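Local coordinates for protein listeriolysin O (Listeria monocytogenes, PDB 4CDB) that perforates cholesterol-containing host membranes by binding to them, changing shape and inserting as an oligomeric beta-stranded pore, at residues A[147-152]-A[338-343]; A[114-119]-A[220-225]; A[75-80]-A[97-102]. All blocks are in the same frame, centred on the assembly; numbering follows the deposited sequence.

Contact 1: A[147-152]-A[338-343]; sequences LVERWN and FNRETP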
ATOM      1  N   LEU A 147     -19.359  15.921  24.479  1.00 45.35           N
ATOM      2  CA  LEU A 147     -19.748  16.439  23.169  1.00 40.13           C
ATOM      3  C   LEU A 147     -20.467  15.386  22.327  1.00 42.59           C
ATOM      4  O   LEU A 147     -21.462  15.683  21.664  1.00 39.67           O
ATOM      5  CB  LEU A 147     -18.525  16.967  22.412  1.00 35.42           C
ATOM      6  CG  LEU A 147     -17.867  18.242  22.946  1.00 37.23           C
ATOM      7  CD1 LEU A 147     -16.661  18.614  22.097  1.00 38.03           C
ATOM      8  CD2 LEU A 147     -18.864  19.393  22.997  1.00 37.87           C
ATOM      9  N   VAL A 148     -19.955  14.158  22.355  1.00 36.09           N
ATOM     10  CA  VAL A 148     -20.547  13.058  21.600  1.00 37.33           C
ATOM     11  C   VAL A 148     -21.960  12.740  22.093  1.00 47.00           C
ATOM     12  O   VAL A 148     -22.871  12.519  21.295  1.00 48.26           O
ATOM     13  CB  VAL A 148     -19.668  11.788  21.668  1.00 36.66           C
ATOM     14  CG1 VAL A 148     -20.426  10.577  21.151  1.00 44.73           C
ATOM     15  CG2 VAL A 148     -18.377  11.986  20.883  1.00 34.79           C
ATOM     16  N   GLU A 149     -22.139  12.725  23.410  1.00 48.24           N
ATOM     17  CA  GLU A 149     -23.453  12.478  23.994  1.00 61.67           C
ATOM     18  C   GLU A 149     -24.431  13.599  23.678  1.00 65.17           C
ATOM     19  O   GLU A 149     -25.619  13.355  23.470  1.00 69.87           O
ATOM     20  CB  GLU A 149     -23.353  12.280  25.508  1.00 70.35           C
ATOM     21  CG  GLU A 149     -22.918  10.888  25.915  1.00 81.19           C
ATOM     22  CD  GLU A 149     -23.838   9.809  25.368  1.00 91.76           C
ATOM     23  OE1 GLU A 149     -25.075   9.987  25.426  1.00 96.09           O
ATOM     24  OE2 GLU A 149     -23.324   8.777  24.887  1.00 93.88           O
ATOM     25  N   ARG A 150     -23.926  14.829  23.648  1.00 56.42           N
ATOM     26  CA  ARG A 150     -24.751  15.988  23.326  1.00 57.46           C
ATOM     27  C   ARG A 150     -25.303  15.904  21.904  1.00 57.94           C
ATOM     28  O   ARG A 150     -26.442  16.298  21.646  1.00 55.68           O
ATOM     29  CB  ARG A 150     -23.967  17.289  23.537  1.00 55.53           C
ATOM     30  CG  ARG A 150     -24.461  18.111  24.719  1.00 61.00           C
ATOM     31  CD  ARG A 150     -23.348  18.943  25.351  1.00 63.90           C
ATOM     32  NE  ARG A 150     -22.792  19.943  24.442  1.00 60.32           N
ATOM     33  CZ  ARG A 150     -21.909  20.870  24.803  1.00 55.09           C
ATOM     34  NH1 ARG A 150     -21.481  20.929  26.057  1.00 53.78           N
ATOM     35  NH2 ARG A 150     -21.454  21.741  23.914  1.00 51.75           N
ATOM     36  N   TRP A 151     -24.498  15.375  20.989  1.00 48.33           N
ATOM     37  CA  TRP A 151     -24.932  15.194  19.609  1.00 52.37           C
ATOM     38  C   TRP A 151     -25.951  14.063  19.496  1.00 65.05           C
ATOM     39  O   TRP A 151     -26.927  14.167  18.754  1.00 64.37           O
ATOM     40  CB  TRP A 151     -23.737  14.917  18.693  1.00 46.45           C
ATOM     41  CG  TRP A 151     -24.122  14.766  17.245  1.00 46.74           C
ATOM     42  CD1 TRP A 151     -24.312  15.769  16.337  1.00 49.23           C
ATOM     43  CD2 TRP A 151     -24.364  13.540  16.541  1.00 47.61           C
ATOM     44  NE1 TRP A 151     -24.657  15.243  15.113  1.00 51.21           N
ATOM     45  CE2 TRP A 151     -24.695  13.876  15.213  1.00 49.94           C
ATOM     46  CE3 TRP A 151     -24.331  12.191  16.905  1.00 45.08           C
ATOM     47  CZ2 TRP A 151     -24.993  12.912  14.248  1.00 48.83           C
ATOM     48  CZ3 TRP A 151     -24.628  11.235  15.948  1.00 50.50           C
ATOM     49  CH2 TRP A 151     -24.954  11.600  14.636  1.00 49.26           C
ATOM     50  N   ASN A 152     -25.714  12.984  20.238  1.00 69.61           N
ATOM     51  CA  ASN A 152     -26.609  11.832  20.229  1.00 70.81           C
ATOM     52  C   ASN A 152     -27.991  12.147  20.798  1.00 70.41           C
ATOM     53  O   ASN A 152     -28.955  11.431  20.534  1.00 73.61           O
ATOM     54  CB  ASN A 152     -25.988  10.658  20.994  1.00 70.14           C
ATOM     55  CG  ASN A 152     -24.821  10.027  20.257  1.00 73.12           C
ATOM     56  OD1 ASN A 152     -24.824   9.930  19.030  1.00 77.28           O
ATOM     57  ND2 ASN A 152     -23.818   9.585  21.007  1.00 69.47           N
ATOM     58  N   PHE A 338     -21.491   6.010  11.462  1.00 83.18           N
ATOM     59  CA  PHE A 338     -21.278   6.142  12.900  1.00 78.52           C
ATOM     60  C   PHE A 338     -22.548   5.871  13.705  1.00 82.24           C
ATOM     61  O   PHE A 338     -23.636   6.314  13.335  1.00 83.21           O
ATOM     62  CB  PHE A 338     -20.741   7.543  13.211  1.00 72.27           C
ATOM     63  CG  PHE A 338     -20.760   7.901  14.673  1.00 68.02           C
ATOM     64  CD1 PHE A 338     -19.971   7.216  15.586  1.00 64.85           C
ATOM     65  CD2 PHE A 338     -21.547   8.946  15.129  1.00 69.90           C
ATOM     66  CE1 PHE A 338     -19.985   7.557  16.928  1.00 63.87           C
ATOM     67  CE2 PHE A 338     -21.564   9.293  16.469  1.00 69.05           C
ATOM     68  CZ  PHE A 338     -20.781   8.597  17.368  1.00 67.02           C
ATOM     69  N   ASN A 339     -22.402   5.134  14.802  1.00 82.95           N
ATOM     70  CA  ASN A 339     -23.511   4.918  15.727  1.00 91.78           C
ATOM     71  C   ASN A 339     -23.045   4.869  17.183  1.00 95.07           C
ATOM     72  O   ASN A 339     -21.850   4.755  17.456  1.00 95.14           O
ATOM     73  CB  ASN A 339     -24.301   3.658  15.359  1.00 98.60           C
ATOM     74  CG  ASN A 339     -23.699   2.396  15.941  1.00101.04           C
ATOM     75  OD1 ASN A 339     -23.997   2.019  17.075  1.00100.90           O
ATOM     76  ND2 ASN A 339     -22.854   1.729  15.163  1.00101.03           N
ATOM     77  N   ARG A 340     -24.000   4.947  18.106  1.00 96.48           N
ATOM     78  CA  ARG A 340     -23.715   5.072  19.536  1.00 97.48           C
ATOM     79  C   ARG A 340     -22.894   3.914  20.106  1.00 97.71           C
ATOM     80  O   ARG A 340     -22.037   4.117  20.966  1.00 92.23           O
ATOM     81  CB  ARG A 340     -25.020   5.212  20.325  1.00101.10           C
ATOM     82  CG  ARG A 340     -24.842   5.702  21.757  1.00101.14           C
ATOM     83  CD  ARG A 340     -26.156   5.633  22.526  1.00104.83           C
ATOM     84  NE  ARG A 340     -26.115   6.408  23.763  1.00105.94           N
ATOM     85  CZ  ARG A 340     -26.784   7.541  23.959  1.00106.72           C
ATOM     86  NH1 ARG A 340     -27.555   8.034  22.999  1.00106.47           N
ATOM     87  NH2 ARG A 340     -26.686   8.179  25.117  1.00108.05           N
ATOM     88  N   GLU A 341     -23.165   2.704  19.627  1.00104.54           N
ATOM     89  CA  GLU A 341     -22.494   1.509  20.135  1.00110.19           C
ATOM     90  C   GLU A 341     -21.011   1.465  19.769  1.00107.48           C
ATOM     91  O   GLU A 341     -20.178   1.053  20.575  1.00108.67           O
ATOM     92  CB  GLU A 341     -23.203   0.244  19.642  1.00117.41           C
ATOM     93  CG  GLU A 341     -24.446  -0.129  20.440  1.00125.30           C
ATOM     94  CD  GLU A 341     -25.493   0.971  20.462  1.00129.37           C
ATOM     95  OE1 GLU A 341     -25.822   1.506  19.382  1.00130.60           O
ATOM     96  OE2 GLU A 341     -25.989   1.296  21.561  1.00131.30           O
ATOM     97  N   THR A 342     -20.690   1.886  18.549  1.00100.04           N
ATOM     98  CA  THR A 342     -19.301   1.963  18.108  1.00 88.82           C
ATOM     99  C   THR A 342     -18.878   3.419  17.926  1.00 78.33           C
ATOM    100  O   THR A 342     -19.039   3.989  16.846  1.00 76.18           O
ATOM    101  CB  THR A 342     -19.077   1.181  16.798  1.00 88.56           C
ATOM    102  OG1 THR A 342     -19.841   1.777  15.743  1.00 90.29           O
ATOM    103  CG2 THR A 342     -19.506  -0.269  16.969  1.00 88.25           C
ATOM    104  N   PRO A 343     -18.329   4.025  18.992  1.00 74.09           N
ATOM    105  CA  PRO A 343     -18.004   5.455  19.013  1.00 73.89           C
ATOM    106  C   PRO A 343     -16.699   5.790  18.300  1.00 69.92           C
ATOM    107  O   PRO A 343     -16.490   6.948  17.934  1.00 70.47           O
ATOM    108  CB  PRO A 343     -17.876   5.772  20.513  1.00 73.37           C
ATOM    109  CG  PRO A 343     -18.092   4.458  21.248  1.00 75.59           C
ATOM    110  CD  PRO A 343     -17.940   3.363  20.245  1.00 74.65           C
TER
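Phe338, at the start of the loop segment 338-343, meets the last turns of the helix through Val148 and Trp151. Its CG stands anti to the backbone N (chi1 168°), which sends the ring toward the helix with its CE2-CZ rim in front. Both hydrophobic partners reach that rim near the ring plane: Trp151 CZ3 is 3.7 Å from Phe338 CE2, and Val148 CG1 is 4.3 Å from Phe338 CZ. The tryptophan six-membered ring and the Phe338 ring are inclined at 43°, with centroids 5.8 Å apart, an oblique pair. Asn152 OD1 lies 4.2 Å from the same Phe338 CE2, the two side chains crossing at about a right angle. Next along the segment, Asn339 faces the other way and uses OD1 to accept from the backbone N of Glu341, an Asx turn that folds the loop just past the ring. Arg340 reaches back from this turn, its chain extended from CG to NE, to meet Glu149 and Asn152 on the helix. Its NH1 comes within 3.7 Å of Asn152 CB. Its NH2 forms a salt bridge with Glu149 OE1; the modelled 2.4 Å between Arg340 NH2 and Glu149 OE1 is too short to be taken literally. Glu149 is bent about its CB-CG bond to bring its carboxylate there, and because Glu149 OE1 also lies near Glu153 OE2, the guanidinium probably offsets the crowding of two acids. At the far end of the segment, Pro343 CA lies in plane at the Phe338 edge. The contact thus ties the loop leading into strand 345-353 to the end of helix 137-152: Trp151 NE1 bonds Pro121 O, Tyr217 meets the Phe338 ring, and Val148 also packs on strand 114-118.

Contact 2: A[114-119]-A[220-225]; sequences LTLSID and VNVNEP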
ATOM      1  N   LEU A 114      -8.611  25.211  27.839  1.00 40.85           N
ATOM      2  CA  LEU A 114      -8.734  25.202  26.384  1.00 41.35           C
ATOM      3  C   LEU A 114     -10.179  24.952  25.960  1.00 37.83           C
ATOM      4  O   LEU A 114     -10.998  24.490  26.758  1.00 40.54           O
ATOM      5  CB  LEU A 114      -7.790  24.171  25.744  1.00 43.17           C
ATOM      6  CG  LEU A 114      -7.750  22.716  26.227  1.00 46.09           C
ATOM      7  CD1 LEU A 114      -8.997  21.927  25.845  1.00 47.85           C
ATOM      8  CD2 LEU A 114      -6.509  22.030  25.678  1.00 47.15           C
ATOM      9  N   THR A 115     -10.491  25.262  24.705  1.00 33.23           N
ATOM     10  CA  THR A 115     -11.821  24.992  24.175  1.00 39.39           C
ATOM     11  C   THR A 115     -11.761  23.866  23.153  1.00 38.36           C
ATOM     12  O   THR A 115     -10.989  23.929  22.193  1.00 38.87           O
ATOM     13  CB  THR A 115     -12.449  26.238  23.517  1.00 39.00           C
ATOM     14  OG1 THR A 115     -12.543  27.294  24.479  1.00 45.50           O
ATOM     15  CG2 THR A 115     -13.843  25.922  22.990  1.00 39.52           C
ATOM     16  N   LEU A 116     -12.570  22.835  23.371  1.00 37.70           N
ATOM     17  CA  LEU A 116     -12.687  21.734  22.421  1.00 34.35           C
ATOM     18  C   LEU A 116     -13.904  21.936  21.528  1.00 37.86           C
ATOM     19  O   LEU A 116     -14.932  22.454  21.970  1.00 39.16           O
ATOM     20  CB  LEU A 116     -12.803  20.397  23.152  1.00 28.40           C
ATOM     21  CG  LEU A 116     -11.561  19.936  23.913  1.00 35.24           C
ATOM     22  CD1 LEU A 116     -11.832  18.616  24.617  1.00 38.71           C
ATOM     23  CD2 LEU A 116     -10.366  19.816  22.973  1.00 33.50           C
ATOM     24  N   SER A 117     -13.780  21.530  20.270  1.00 37.13           N
ATOM     25  CA  SER A 117     -14.877  21.628  19.318  1.00 35.61           C
ATOM     26  C   SER A 117     -14.988  20.355  18.482  1.00 35.39           C
ATOM     27  O   SER A 117     -13.973  19.758  18.112  1.00 33.31           O
ATOM     28  CB  SER A 117     -14.694  22.845  18.412  1.00 43.71           C
ATOM     29  OG  SER A 117     -15.657  22.862  17.378  1.00 54.65           O
ATOM     30  N   ILE A 118     -16.219  19.942  18.192  1.00 33.14           N
ATOM     31  CA  ILE A 118     -16.464  18.713  17.441  1.00 33.96           C
ATOM     32  C   ILE A 118     -17.176  19.029  16.126  1.00 40.85           C
ATOM     33  O   ILE A 118     -17.943  19.993  16.048  1.00 46.08           O
ATOM     34  CB  ILE A 118     -17.276  17.696  18.284  1.00 40.54           C
ATOM     35  CG1 ILE A 118     -17.164  16.284  17.702  1.00 41.58           C
ATOM     36  CG2 ILE A 118     -18.738  18.130  18.420  1.00 34.14           C
ATOM     37  CD1 ILE A 118     -17.645  15.201  18.648  1.00 32.95           C
ATOM     38  N   ASP A 119     -16.924  18.223  15.096  1.00 37.26           N
ATOM     39  CA  ASP A 119     -17.461  18.507  13.766  1.00 42.08           C
ATOM     40  C   ASP A 119     -18.674  17.658  13.372  1.00 44.34           C
ATOM     41  O   ASP A 119     -18.984  17.528  12.185  1.00 43.91           O
ATOM     42  CB  ASP A 119     -16.361  18.368  12.710  1.00 38.24           C
ATOM     43  CG  ASP A 119     -15.867  16.940  12.565  1.00 43.29           C
ATOM     44  OD1 ASP A 119     -16.115  16.126  13.479  1.00 45.85           O
ATOM     45  OD2 ASP A 119     -15.227  16.634  11.537  1.00 40.97           O
ATOM     46  N   VAL A 220     -12.204  16.108  16.711  1.00 31.18           N
ATOM     47  CA  VAL A 220     -12.225  17.072  17.798  1.00 30.95           C
ATOM     48  C   VAL A 220     -10.972  17.939  17.733  1.00 33.95           C
ATOM     49  O   VAL A 220      -9.848  17.428  17.786  1.00 30.44           O
ATOM     50  CB  VAL A 220     -12.318  16.385  19.176  1.00 34.82           C
ATOM     51  CG1 VAL A 220     -12.192  17.413  20.293  1.00 34.57           C
ATOM     52  CG2 VAL A 220     -13.629  15.610  19.295  1.00 32.30           C
ATOM     53  N   ASN A 221     -11.170  19.248  17.605  1.00 31.53           N
ATOM     54  CA  ASN A 221     -10.051  20.181  17.524  1.00 38.62           C
ATOM     55  C   ASN A 221      -9.985  21.150  18.711  1.00 37.83           C
ATOM     56  O   ASN A 221     -10.942  21.276  19.480  1.00 33.45           O
ATOM     57  CB  ASN A 221     -10.077  20.945  16.198  1.00 38.14           C
ATOM     58  CG  ASN A 221     -11.301  21.823  16.054  1.00 49.91           C
ATOM     59  OD1 ASN A 221     -12.298  21.633  16.749  1.00 61.16           O
ATOM     60  ND2 ASN A 221     -11.234  22.790  15.148  1.00 52.70           N
ATOM     61  N   VAL A 222      -8.846  21.826  18.848  1.00 33.00           N
ATOM     62  CA  VAL A 222      -8.594  22.717  19.975  1.00 33.08           C
ATOM     63  C   VAL A 222      -8.396  24.147  19.483  1.00 33.53           C
ATOM     64  O   VAL A 222      -7.912  24.361  18.373  1.00 30.65           O
ATOM     65  CB  VAL A 222      -7.328  22.277  20.743  1.00 41.85           C
ATOM     66  CG1 VAL A 222      -7.196  23.028  22.052  1.00 48.15           C
ATOM     67  CG2 VAL A 222      -7.374  20.790  21.012  1.00 45.69           C
ATOM     68  N   ASN A 223      -8.785  25.122  20.301  1.00 36.99           N
ATOM     69  CA  ASN A 223      -8.536  26.529  19.997  1.00 38.24           C
ATOM     70  C   ASN A 223      -7.047  26.794  19.792  1.00 33.18           C
ATOM     71  O   ASN A 223      -6.206  26.134  20.401  1.00 29.43           O
ATOM     72  CB  ASN A 223      -9.058  27.417  21.127  1.00 42.03           C
ATOM     73  CG  ASN A 223      -8.265  27.249  22.412  1.00 36.34           C
ATOM     74  OD1 ASN A 223      -8.413  26.255  23.120  1.00 33.09           O
ATOM     75  ND2 ASN A 223      -7.421  28.229  22.719  1.00 36.95           N
ATOM     76  N   GLU A 224      -6.723  27.752  18.929  1.00 38.07           N
ATOM     77  CA  GLU A 224      -5.335  28.154  18.734  1.00 43.79           C
ATOM     78  C   GLU A 224      -5.027  29.394  19.568  1.00 45.06           C
ATOM     79  O   GLU A 224      -5.491  30.489  19.252  1.00 43.89           O
ATOM     80  CB  GLU A 224      -5.038  28.412  17.253  1.00 50.82           C
ATOM     81  CG  GLU A 224      -5.165  27.181  16.365  1.00 59.85           C
ATOM     82  CD  GLU A 224      -4.752  27.444  14.927  1.00 69.49           C
ATOM     83  OE1 GLU A 224      -4.413  28.601  14.603  1.00 71.93           O
ATOM     84  OE2 GLU A 224      -4.764  26.489  14.119  1.00 71.53           O
ATOM     85  N   PRO A 225      -4.235  29.222  20.637  1.00 48.66           N
ATOM     86  CA  PRO A 225      -3.927  30.314  21.568  1.00 48.79           C
ATOM     87  C   PRO A 225      -3.117  31.427  20.911  1.00 48.11           C
ATOM     88  O   PRO A 225      -2.226  31.152  20.103  1.00 41.79           O
ATOM     89  CB  PRO A 225      -3.096  29.622  22.652  1.00 50.19           C
ATOM     90  CG  PRO A 225      -2.481  28.451  21.961  1.00 50.35           C
ATOM     91  CD  PRO A 225      -3.523  27.980  20.987  1.00 51.65           C
TER
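An antiparallel beta ladder joins Leu116, Ser117 and Ile118 to Val222, Asn221 and Val220, placing strand 114-118 between strand 129-132 and the end of the long strand 207-222 in the large sheet of the cytolysin. The short segments run 151° apart, with axes 4.7 Å from each other at closest. Ser117 and Asn221 are the hydrogen-bonded pair: Ser117 N gives to Asn221 O at 3.0 Å, and Asn221 N gives to Ser117 O at 2.9 Å. Leu116 with Val222 and Ile118 with Val220 are the non-hydrogen-bonded pairs on either side, and their side chains share one face. There Leu116 and Val222 lie side by side pointing the same way, Leu116 CD2 3.7 Å from Val222 CG2, while Ile118 CG1 meets Val220 CG2 at 3.9 Å. Leu114 CD2 extends this apolar row to Val222 CG1. Helix 137-152 covers the face, Val140 and Ala143 resting on Leu116. The face of Ser117 and Asn221 is more polar and carries the N-terminal tail: Thr115 OG1 bonds Ala5 O, and Asn221 ND2 makes a weak bond to Ala2 O. With its CG wedged between the backbone N and the carbonyl carbon (chi1 64°), Asn221 brings OD1 to 2.9 Å from Ser117 O, a close approach of two acceptors and not a bond. At the Thr115 end of the ladder the pairing passes from backbone to side chain. Asn223 N still gives to Thr115 O at 3.1 Å, but the return bond is made by the asparagine amide, whose ND2 is held by Ser6 OG. Thr115 N meets Asn223 OD1 at 2.8 Å in a nearly straight bond (172°), from above the plane of the amide carbonyl.

Contact 3: A[75-80]-A[97-102]; sequences ADIQVV and SELVEN. With NA (sodium ion), chain N.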
ATOM      1  N   ALA A  75       0.977  15.432   7.005  1.00 52.98           N
ATOM      2  CA  ALA A  75       0.529  16.285   8.100  1.00 50.62           C
ATOM      3  C   ALA A  75      -0.244  15.465   9.125  1.00 48.59           C
ATOM      4  O   ALA A  75      -0.280  15.804  10.307  1.00 49.96           O
ATOM      5  CB  ALA A  75      -0.328  17.421   7.568  1.00 51.80           C
ATOM      6  N   ASP A  76      -0.863  14.383   8.663  1.00 44.34           N
ATOM      7  CA  ASP A  76      -1.613  13.490   9.540  1.00 44.86           C
ATOM      8  C   ASP A  76      -0.693  12.491  10.233  1.00 39.80           C
ATOM      9  O   ASP A  76      -0.078  11.648   9.580  1.00 44.47           O
ATOM     10  CB  ASP A  76      -2.678  12.731   8.748  1.00 52.19           C
ATOM     11  CG  ASP A  76      -3.698  13.651   8.115  1.00 64.65           C
ATOM     12  OD1 ASP A  76      -4.179  14.575   8.805  1.00 69.60           O
ATOM     13  OD2 ASP A  76      -4.019  13.450   6.925  1.00 71.43           O
ATOM     14  N   ILE A  77      -0.611  12.580  11.557  1.00 34.93           N
ATOM     15  CA  ILE A  77       0.204  11.650  12.330  1.00 31.35           C
ATOM     16  C   ILE A  77      -0.601  10.387  12.609  1.00 32.86           C
ATOM     17  O   ILE A  77      -1.753  10.464  13.037  1.00 31.35           O
ATOM     18  CB  ILE A  77       0.639  12.256  13.679  1.00 34.92           C
ATOM     19  CG1 ILE A  77       1.022  13.730  13.512  1.00 39.01           C
ATOM     20  CG2 ILE A  77       1.777  11.437  14.291  1.00 29.97           C
ATOM     21  CD1 ILE A  77       2.204  13.964  12.604  1.00 43.44           C
ATOM     22  N   GLN A  78       0.011   9.231  12.370  1.00 31.35           N
ATOM     23  CA  GLN A  78      -0.641   7.946  12.608  1.00 30.06           C
ATOM     24  C   GLN A  78      -0.629   7.577  14.090  1.00 34.75           C
ATOM     25  O   GLN A  78       0.204   8.065  14.854  1.00 36.21           O
ATOM     26  CB  GLN A  78       0.034   6.850  11.781  1.00 31.85           C
ATOM     27  CG  GLN A  78      -0.050   7.085  10.282  1.00 32.49           C
ATOM     28  CD  GLN A  78      -1.479   7.221   9.804  1.00 37.23           C
ATOM     29  OE1 GLN A  78      -2.291   6.315   9.986  1.00 37.31           O
ATOM     30  NE2 GLN A  78      -1.801   8.367   9.212  1.00 41.86           N
ATOM     31  N   VAL A  79      -1.556   6.713  14.492  1.00 35.24           N
ATOM     32  CA  VAL A  79      -1.663   6.302  15.885  1.00 37.16           C
ATOM     33  C   VAL A  79      -1.391   4.809  16.049  1.00 42.83           C
ATOM     34  O   VAL A  79      -1.994   3.985  15.360  1.00 44.02           O
ATOM     35  CB  VAL A  79      -3.069   6.602  16.453  1.00 38.52           C
ATOM     36  CG1 VAL A  79      -3.184   6.082  17.873  1.00 35.79           C
ATOM     37  CG2 VAL A  79      -3.369   8.093  16.402  1.00 38.64           C
ATOM     38  N   VAL A  80      -0.479   4.459  16.952  1.00 39.45           N
ATOM     39  CA  VAL A  80      -0.286   3.062  17.317  1.00 37.23           C
ATOM     40  C   VAL A  80      -1.416   2.662  18.259  1.00 39.09           C
ATOM     41  O   VAL A  80      -1.522   3.186  19.366  1.00 40.25           O
ATOM     42  CB  VAL A  80       1.079   2.831  17.992  1.00 38.60           C
ATOM     43  CG1 VAL A  80       1.220   1.378  18.435  1.00 35.79           C
ATOM     44  CG2 VAL A  80       2.207   3.215  17.046  1.00 35.24           C
ATOM     45  N   SER A  97      12.112  13.245  16.981  1.00 37.34           N
ATOM     46  CA  SER A  97      12.091  11.937  16.330  1.00 41.66           C
ATOM     47  C   SER A  97      11.080  10.977  16.956  1.00 40.90           C
ATOM     48  O   SER A  97      10.582  10.070  16.292  1.00 39.60           O
ATOM     49  CB  SER A  97      13.488  11.314  16.343  1.00 38.30           C
ATOM     50  OG  SER A  97      13.981  11.220  17.666  1.00 41.97           O
ATOM     51  N   GLU A  98      10.775  11.182  18.234  1.00 43.46           N
ATOM     52  CA  GLU A  98       9.821  10.324  18.934  1.00 44.32           C
ATOM     53  C   GLU A  98       8.396  10.545  18.440  1.00 39.89           C
ATOM     54  O   GLU A  98       7.569   9.638  18.490  1.00 36.14           O
ATOM     55  CB  GLU A  98       9.900  10.540  20.447  1.00 54.19           C
ATOM     56  CG  GLU A  98      11.198  10.060  21.079  1.00 62.81           C
ATOM     57  CD  GLU A  98      11.363   8.553  21.008  1.00 71.39           C
ATOM     58  OE1 GLU A  98      11.813   8.050  19.957  1.00 74.71           O
ATOM     59  OE2 GLU A  98      11.045   7.871  22.004  1.00 74.06           O
ATOM     60  N   LEU A  99       8.113  11.755  17.968  1.00 38.19           N
ATOM     61  CA  LEU A  99       6.829  12.044  17.340  1.00 36.08           C
ATOM     62  C   LEU A  99       6.751  11.347  15.986  1.00 36.05           C
ATOM     63  O   LEU A  99       5.690  10.872  15.579  1.00 31.71           O
ATOM     64  CB  LEU A  99       6.631  13.552  17.170  1.00 32.08           C
ATOM     65  CG  LEU A  99       5.337  14.000  16.484  1.00 34.35           C
ATOM     66  CD1 LEU A  99       4.133  13.415  17.193  1.00 34.47           C
ATOM     67  CD2 LEU A  99       5.246  15.513  16.453  1.00 38.08           C
ATOM     68  N   VAL A 100       7.884  11.295  15.293  1.00 36.20           N
ATOM     69  CA  VAL A 100       7.969  10.596  14.016  1.00 42.21           C
ATOM     70  C   VAL A 100       7.811   9.092  14.234  1.00 41.40           C
ATOM     71  O   VAL A 100       7.205   8.394  13.422  1.00 40.82           O
ATOM     72  CB  VAL A 100       9.305  10.894  13.301  1.00 45.59           C
ATOM     73  CG1 VAL A 100       9.397  10.133  11.988  1.00 40.07           C
ATOM     74  CG2 VAL A 100       9.444  12.385  13.054  1.00 45.85           C
ATOM     75  N   GLU A 101       8.342   8.604  15.352  1.00 40.71           N
ATOM     76  CA  GLU A 101       8.222   7.194  15.711  1.00 44.08           C
ATOM     77  C   GLU A 101       6.826   6.839  16.222  1.00 37.88           C
ATOM     78  O   GLU A 101       6.598   5.716  16.675  1.00 42.88           O
ATOM     79  CB  GLU A 101       9.259   6.815  16.769  1.00 52.22           C
ATOM     80  CG  GLU A 101      10.396   5.944  16.260  1.00 70.37           C
ATOM     81  CD  GLU A 101      11.620   6.746  15.868  1.00 82.77           C
ATOM     82  OE1 GLU A 101      11.612   7.361  14.783  1.00 84.28           O
ATOM     83  OE2 GLU A 101      12.594   6.758  16.651  1.00 87.72           O
ATOM     84  N   ASN A 102       5.906   7.798  16.158  1.00 36.44           N
ATOM     85  CA  ASN A 102       4.531   7.607  16.623  1.00 33.55           C
ATOM     86  C   ASN A 102       4.438   7.206  18.093  1.00 35.09           C
ATOM     87  O   ASN A 102       3.554   6.448  18.487  1.00 40.41           O
ATOM     88  CB  ASN A 102       3.778   6.602  15.748  1.00 36.19           C
ATOM     89  CG  ASN A 102       3.567   7.104  14.333  1.00 39.22           C
ATOM     90  OD1 ASN A 102       3.639   6.338  13.374  1.00 37.54           O
ATOM     91  ND2 ASN A 102       3.315   8.400  14.198  1.00 44.06           N
TER
HETATM   92 NA    NA N1539      -0.956   3.862   9.068  1.00 56.28          NA
HETATM   93  O   HOH W   1       2.764   9.114  11.199  1.00 38.67           O
HETATM   94  O   HOH W   2       0.859   6.647  18.720  1.00 31.01           O
HETATM   95  O   HOH W   3      -2.262   5.228   7.322  1.00 40.98           O
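Asn102, just past helix 97-100, reaches across to segment 75-80 with the nitrogen end of its amide against Ile77 CG2 and close to Gln78 O. A chi1 of -66° sets the amide beside the asparagine's own backbone N, and from there it crosses the isoleucine side chain obliquely, with Asn102 ND2 3.4 Å from Ile77 CG2. The approach of Asn102 ND2 to Gln78 O has a poor angle; Asn102 ND2 donates instead to water 1, 3.1 Å away, which also accepts from Gln78 N. The opposite end of the amide turns elsewhere, Asn102 OD1 accepting from Ala186 N. Aliphatic groups lie beside the polar centre. Ile77 CG2 touches Leu99 CD1 at 4.2 Å, both residues also packing on Tyr349 of strand 345-353, and Val80 CG2 rests on Asn102 CB at 4.0 Å. A second water spans the backbones near Val80: it donates to Asn102 O at 2.7 Å and accepts from Val80 N. Asn102 takes positive phi (58°) as the C-prime residue of a Schellman motif, in which Gln103 N returns to Glu98 O and Asn102 N makes a weak bond to Leu99 O; this turn swings the asparagine toward the strand. Gln78 is bent about its CB-CG bond and its amide leads away from the helix. A sodium ion sits 2.9 Å from Gln78 OE1. Water 3, Phe183 O and Tyr265 OH complete the metal site, and Lys214 NZ donates to the same glutamine oxygen. The two segments are therefore joined through water and small apolar patches, whereas both amide oxygens engage other parts of the protein. Since Phe183 and Ala186 lie in a region that becomes a transmembrane strand, those links to Gln78 and Asn102 are probably given up when the pore forms.

In the fold
Contacts 1 and 2 touch, since Leu147 and Val148 of helix 137-152 rest on Ile118, so one helix carries both the loop 338-343 and the apolar face of the ladder. Contact 2 is buried throughout and relies on regular backbone bonds; contact 1 is partly buried, passing from an aromatic pair to a charged pair at the surface. Contact 3 stands apart, its nearest atoms about 11 Å from contact 2 and about 13 Å from contact 1, yet strand 77-78 belongs to the same large sheet as contact 2. It too is buried, but waters take the place of direct bonds, and a sodium ion ties Gln78 to other parts of the chain.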